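Long-range contact in putative secreted lipase (Streptomyces sp. W007, PDB 5H6B), which hydrolyses triacylglycerols as a thermostable secreted lipase, probably with the alpha/beta-hydrolase fold of its family: residues S14-S25 / P51-S62. Numbering follows the deposited sequence.
Sequences SRGWNDYSCKPS and PYLVNRGYCVFS
The W17 ring meets S62 at its edge: NE1 donates to S62 OG (3.0 Å, 160° at the hydrogen), and the hydroxyl lies close to the ring plane. CG of W17 is anti to the backbone N (chi1 -179°), and the indole runs over the V60 face until NE1 reaches S62. The Y20 ring takes CE2 of F61 over one face, near the rim. The two rings are oblique, planes at 57° and centroids 4.8 Å apart. The R15 guanidinium has V54 O and G57 CA over one face; no hydrogen bond forms there. The N18 amide bonds S62 twice, at the backbone N and at the hydroxyl. N18 OD1 accepts from S62 N in the carbonyl plane, on a lone pair (2.9 Å). N18 ND2 gives a longer bond to S62 OG (3.3 Å), tilted from the amide plane. S62 OG also bonds S42 O, so three partners fix this hydroxyl. Between the backbones, V60 N donates to G16 O (2.8 Å) and N18 N to V60 O (2.9 Å), the bonds of parallel pairing. On the C59 face, the C22-C59 disulfide ties the loop after strand 16-17 to strand 59-63. G57 closes helix 49-54 with a Schellman motif. Strand 16-17 is one of two edge strands of the central parallel sheet, consistent with an alpha/beta-hydrolase fold; its neighbour 59-63 pairs on with 32-35. Helix 80-98 packs on Y20 and F61 through F90; W46 touches W17 and S62.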
loop_
_atom_site.group_PDB
_atom_site.type_symbol
_atom_site.label_atom_id
_atom_site.label_comp_id
_atom_site.label_asym_id
_atom_site.label_seq_id
_atom_site.Cartn_x
_atom_site.Cartn_y
_atom_site.Cartn_z
ATOM N N SER A 14 -20.526 -3.922 11.474
ATOM C CA SER A 14 -19.924 -2.657 11.025
ATOM C C SER A 14 -18.379 -2.684 11.067
ATOM O O SER A 14 -17.722 -1.642 10.904
ATOM C CB SER A 14 -20.464 -1.507 11.873
ATOM O OG SER A 14 -20.191 -1.750 13.238
ATOM N N ARG A 15 -17.810 -3.870 11.282
ATOM C CA ARG A 15 -16.356 -4.081 11.250
ATOM C C ARG A 15 -16.039 -5.519 10.861
ATOM O O ARG A 15 -16.816 -6.428 11.153
ATOM C CB ARG A 15 -15.736 -3.772 12.603
ATOM C CG ARG A 15 -16.310 -4.590 13.750
ATOM C CD ARG A 15 -15.570 -4.304 15.037
ATOM N NE ARG A 15 -15.807 -2.945 15.514
ATOM C CZ ARG A 15 -15.193 -2.396 16.562
ATOM N NH1 ARG A 15 -14.282 -3.084 17.251
ATOM N NH2 ARG A 15 -15.485 -1.149 16.930
ATOM N N GLY A 16 -14.899 -5.715 10.204
ATOM C CA GLY A 16 -14.508 -7.040 9.732
ATOM C C GLY A 16 -13.328 -7.012 8.787
ATOM O O GLY A 16 -12.883 -5.938 8.363
ATOM N N TRP A 17 -12.815 -8.201 8.471
ATOM C CA TRP A 17 -11.720 -8.350 7.526
ATOM C C TRP A 17 -12.134 -9.377 6.472
ATOM O O TRP A 17 -12.262 -10.557 6.766
ATOM C CB TRP A 17 -10.414 -8.728 8.260
ATOM C CG TRP A 17 -9.195 -8.896 7.365
ATOM C CD1 TRP A 17 -9.055 -8.486 6.064
ATOM C CD2 TRP A 17 -7.958 -9.515 7.720
ATOM N NE1 TRP A 17 -7.816 -8.823 5.592
ATOM C CE2 TRP A 17 -7.116 -9.450 6.588
ATOM C CE3 TRP A 17 -7.473 -10.122 8.890
ATOM C CZ2 TRP A 17 -5.816 -9.968 6.588
ATOM C CZ3 TRP A 17 -6.168 -10.636 8.890
ATOM C CH2 TRP A 17 -5.360 -10.548 7.743
ATOM N N ASN A 18 -12.341 -8.903 5.241
ATOM C CA ASN A 18 -12.894 -9.701 4.160
ATOM C C ASN A 18 -14.265 -10.321 4.475
ATOM O O ASN A 18 -14.635 -11.363 3.927
ATOM C CB ASN A 18 -11.869 -10.746 3.688
ATOM C CG ASN A 18 -10.677 -10.107 3.020
ATOM O OD1 ASN A 18 -10.752 -8.970 2.554
ATOM N ND2 ASN A 18 -9.582 -10.832 2.952
ATOM N N ASP A 19 -15.024 -9.626 5.316
ATOM C CA ASP A 19 -16.408 -9.950 5.582
ATOM C C ASP A 19 -17.236 -9.058 4.645
ATOM O O ASP A 19 -17.430 -7.866 4.913
ATOM C CB ASP A 19 -16.728 -9.696 7.057
ATOM C CG ASP A 19 -18.194 -9.934 7.406
ATOM O OD1 ASP A 19 -19.050 -10.071 6.493
ATOM O OD2 ASP A 19 -18.490 -9.962 8.618
ATOM N N TYR A 20 -17.734 -9.655 3.562
ATOM C CA TYR A 20 -18.552 -8.947 2.562
ATOM C C TYR A 20 -19.998 -8.612 2.974
ATOM O O TYR A 20 -20.726 -8.026 2.190
ATOM C CB TYR A 20 -18.516 -9.702 1.224
ATOM C CG TYR A 20 -17.145 -9.605 0.586
ATOM C CD1 TYR A 20 -16.118 -10.513 0.908
ATOM C CD2 TYR A 20 -16.852 -8.569 -0.308
ATOM C CE1 TYR A 20 -14.857 -10.403 0.335
ATOM C CE2 TYR A 20 -15.591 -8.446 -0.883
ATOM C CZ TYR A 20 -14.600 -9.360 -0.564
ATOM O OH TYR A 20 -13.363 -9.212 -1.140
ATOM N N SER A 21 -20.407 -8.975 4.190
ATOM C CA SER A 21 -21.646 -8.467 4.777
ATOM C C SER A 21 -21.398 -7.190 5.607
ATOM O O SER A 21 -22.350 -6.605 6.126
ATOM C CB SER A 21 -22.308 -9.549 5.634
ATOM O OG SER A 21 -21.668 -9.660 6.898
ATOM N N CYS A 22 -20.138 -6.754 5.716
ATOM C CA CYS A 22 -19.788 -5.549 6.471
ATOM C C CYS A 22 -20.378 -4.300 5.808
ATOM O O CYS A 22 -20.403 -4.186 4.569
ATOM C CB CYS A 22 -18.260 -5.391 6.628
ATOM S SG CYS A 22 -17.741 -4.378 8.039
ATOM N N LYS A 23 -20.881 -3.402 6.658
ATOM C CA LYS A 23 -21.503 -2.141 6.247
ATOM C C LYS A 23 -20.821 -1.017 7.032
ATOM O O LYS A 23 -20.959 -0.954 8.263
ATOM C CB LYS A 23 -23.025 -2.151 6.507
ATOM C CG LYS A 23 -23.876 -2.354 5.253
ATOM C CD LYS A 23 -23.906 -3.802 4.778
ATOM C CE LYS A 23 -24.260 -3.884 3.301
ATOM N NZ LYS A 23 -24.309 -5.295 2.820
ATOM N N PRO A 24 -20.053 -0.154 6.333
ATOM C CA PRO A 24 -19.319 0.931 6.988
ATOM C C PRO A 24 -20.225 1.803 7.853
ATOM O O PRO A 24 -21.278 2.232 7.386
ATOM C CB PRO A 24 -18.771 1.750 5.812
ATOM C CG PRO A 24 -18.679 0.800 4.688
ATOM C CD PRO A 24 -19.756 -0.223 4.887
ATOM N N SER A 25 -19.813 2.058 9.090
ATOM C CA SER A 25 -20.583 2.882 10.004
ATOM C C SER A 25 -20.503 4.360 9.612
ATOM O O SER A 25 -19.850 4.731 8.628
ATOM C CB SER A 25 -20.071 2.694 11.414
ATOM O OG SER A 25 -18.816 3.308 11.526
ATOM N N PRO A 51 -6.424 -6.443 11.749
ATOM C CA PRO A 51 -7.060 -6.408 13.093
ATOM C C PRO A 51 -6.986 -5.054 13.805
ATOM O O PRO A 51 -7.913 -4.680 14.501
ATOM C CB PRO A 51 -6.254 -7.432 13.911
ATOM C CG PRO A 51 -5.633 -8.327 12.909
ATOM C CD PRO A 51 -5.413 -7.507 11.651
ATOM N N TYR A 52 -5.876 -4.344 13.643
ATOM C CA TYR A 52 -5.702 -3.021 14.238
ATOM C C TYR A 52 -6.768 -2.040 13.742
ATOM O O TYR A 52 -7.293 -1.251 14.520
ATOM C CB TYR A 52 -4.301 -2.531 13.899
ATOM C CG TYR A 52 -3.870 -1.198 14.443
ATOM C CD1 TYR A 52 -4.226 -0.007 13.791
ATOM C CD2 TYR A 52 -3.035 -1.120 15.570
ATOM C CE1 TYR A 52 -3.800 1.219 14.266
ATOM C CE2 TYR A 52 -2.600 0.107 16.047
ATOM C CZ TYR A 52 -2.984 1.272 15.388
ATOM O OH TYR A 52 -2.569 2.483 15.855
ATOM N N LEU A 53 -7.086 -2.101 12.453
ATOM C CA LEU A 53 -8.145 -1.276 11.887
ATOM C C LEU A 53 -9.534 -1.802 12.222
ATOM O O LEU A 53 -10.442 -1.011 12.460
ATOM C CB LEU A 53 -7.989 -1.138 10.374
ATOM C CG LEU A 53 -6.737 -0.374 9.946
ATOM C CD1 LEU A 53 -6.682 -0.309 8.426
ATOM C CD2 LEU A 53 -6.697 1.017 10.558
ATOM N N VAL A 54 -9.700 -3.122 12.256
ATOM C CA VAL A 54 -10.974 -3.717 12.664
ATOM C C VAL A 54 -11.349 -3.274 14.083
ATOM O O VAL A 54 -12.512 -2.975 14.344
ATOM C CB VAL A 54 -10.953 -5.258 12.538
ATOM C CG1 VAL A 54 -12.155 -5.903 13.227
ATOM C CG2 VAL A 54 -10.937 -5.652 11.068
ATOM N N ASN A 55 -10.361 -3.185 14.972
ATOM C CA ASN A 55 -10.587 -2.745 16.360
ATOM C C ASN A 55 -10.891 -1.259 16.508
ATOM O O ASN A 55 -11.324 -0.842 17.571
ATOM C CB ASN A 55 -9.375 -3.065 17.247
ATOM C CG ASN A 55 -9.087 -4.554 17.344
ATOM O OD1 ASN A 55 -9.950 -5.397 17.077
ATOM N ND2 ASN A 55 -7.859 -4.884 17.713
ATOM N N ARG A 56 -10.612 -0.470 15.473
ATOM C CA ARG A 56 -11.018 0.928 15.397
ATOM C C ARG A 56 -12.292 1.139 14.556
ATOM O O ARG A 56 -12.646 2.273 14.238
ATOM C CB ARG A 56 -9.840 1.757 14.883
ATOM C CG ARG A 56 -8.710 1.808 15.902
ATOM C CD ARG A 56 -7.363 2.157 15.305
ATOM N NE ARG A 56 -6.393 2.406 16.375
ATOM C CZ ARG A 56 -5.790 1.473 17.115
ATOM N NH1 ARG A 56 -6.004 0.165 16.917
ATOM N NH2 ARG A 56 -4.946 1.858 18.068
ATOM N N GLY A 57 -12.977 0.044 14.210
ATOM C CA GLY A 57 -14.322 0.080 13.631
ATOM C C GLY A 57 -14.450 0.170 12.123
ATOM O O GLY A 57 -15.499 0.552 11.630
ATOM N N TYR A 58 -13.399 -0.185 11.389
ATOM C CA TYR A 58 -13.437 -0.174 9.924
ATOM C C TYR A 58 -13.859 -1.533 9.379
ATOM O O TYR A 58 -13.534 -2.578 9.968
ATOM C CB TYR A 58 -12.053 0.177 9.343
ATOM C CG TYR A 58 -11.578 1.594 9.629
ATOM C CD1 TYR A 58 -10.910 1.900 10.818
ATOM C CD2 TYR A 58 -11.785 2.623 8.709
ATOM C CE1 TYR A 58 -10.468 3.184 11.085
ATOM C CE2 TYR A 58 -11.355 3.919 8.976
ATOM C CZ TYR A 58 -10.692 4.187 10.156
ATOM O OH TYR A 58 -10.254 5.452 10.429
ATOM N N CYS A 59 -14.579 -1.500 8.259
ATOM C CA CYS A 59 -14.727 -2.640 7.348
ATOM C C CYS A 59 -13.474 -2.703 6.469
ATOM O O CYS A 59 -13.237 -1.786 5.668
ATOM C CB CYS A 59 -15.961 -2.459 6.449
ATOM S SG CYS A 59 -17.541 -2.439 7.338
ATOM N N VAL A 60 -12.675 -3.763 6.625
ATOM C CA VAL A 60 -11.358 -3.882 5.967
ATOM C C VAL A 60 -11.410 -5.012 4.929
ATOM O O VAL A 60 -12.064 -6.028 5.134
ATOM C CB VAL A 60 -10.242 -4.134 7.012
ATOM C CG1 VAL A 60 -8.867 -4.224 6.353
ATOM C CG2 VAL A 60 -10.260 -3.048 8.076
ATOM N N PHE A 61 -10.757 -4.803 3.797
ATOM C CA PHE A 61 -10.677 -5.791 2.726
ATOM C C PHE A 61 -9.249 -5.820 2.213
ATOM O O PHE A 61 -8.572 -4.786 2.232
ATOM C CB PHE A 61 -11.625 -5.433 1.585
ATOM C CG PHE A 61 -13.071 -5.502 1.970
ATOM C CD1 PHE A 61 -13.689 -4.425 2.603
ATOM C CD2 PHE A 61 -13.818 -6.664 1.727
ATOM C CE1 PHE A 61 -15.017 -4.498 2.982
ATOM C CE2 PHE A 61 -15.146 -6.735 2.105
ATOM C CZ PHE A 61 -15.746 -5.651 2.729
ATOM N N SER A 62 -8.783 -6.993 1.786
ATOM C CA SER A 62 -7.419 -7.142 1.266
ATOM C C SER A 62 -7.413 -8.088 0.087
ATOM O O SER A 62 -8.027 -9.140 0.154
ATOM C CB SER A 62 -6.507 -7.672 2.360
ATOM O OG SER A 62 -6.900 -8.977 2.757
#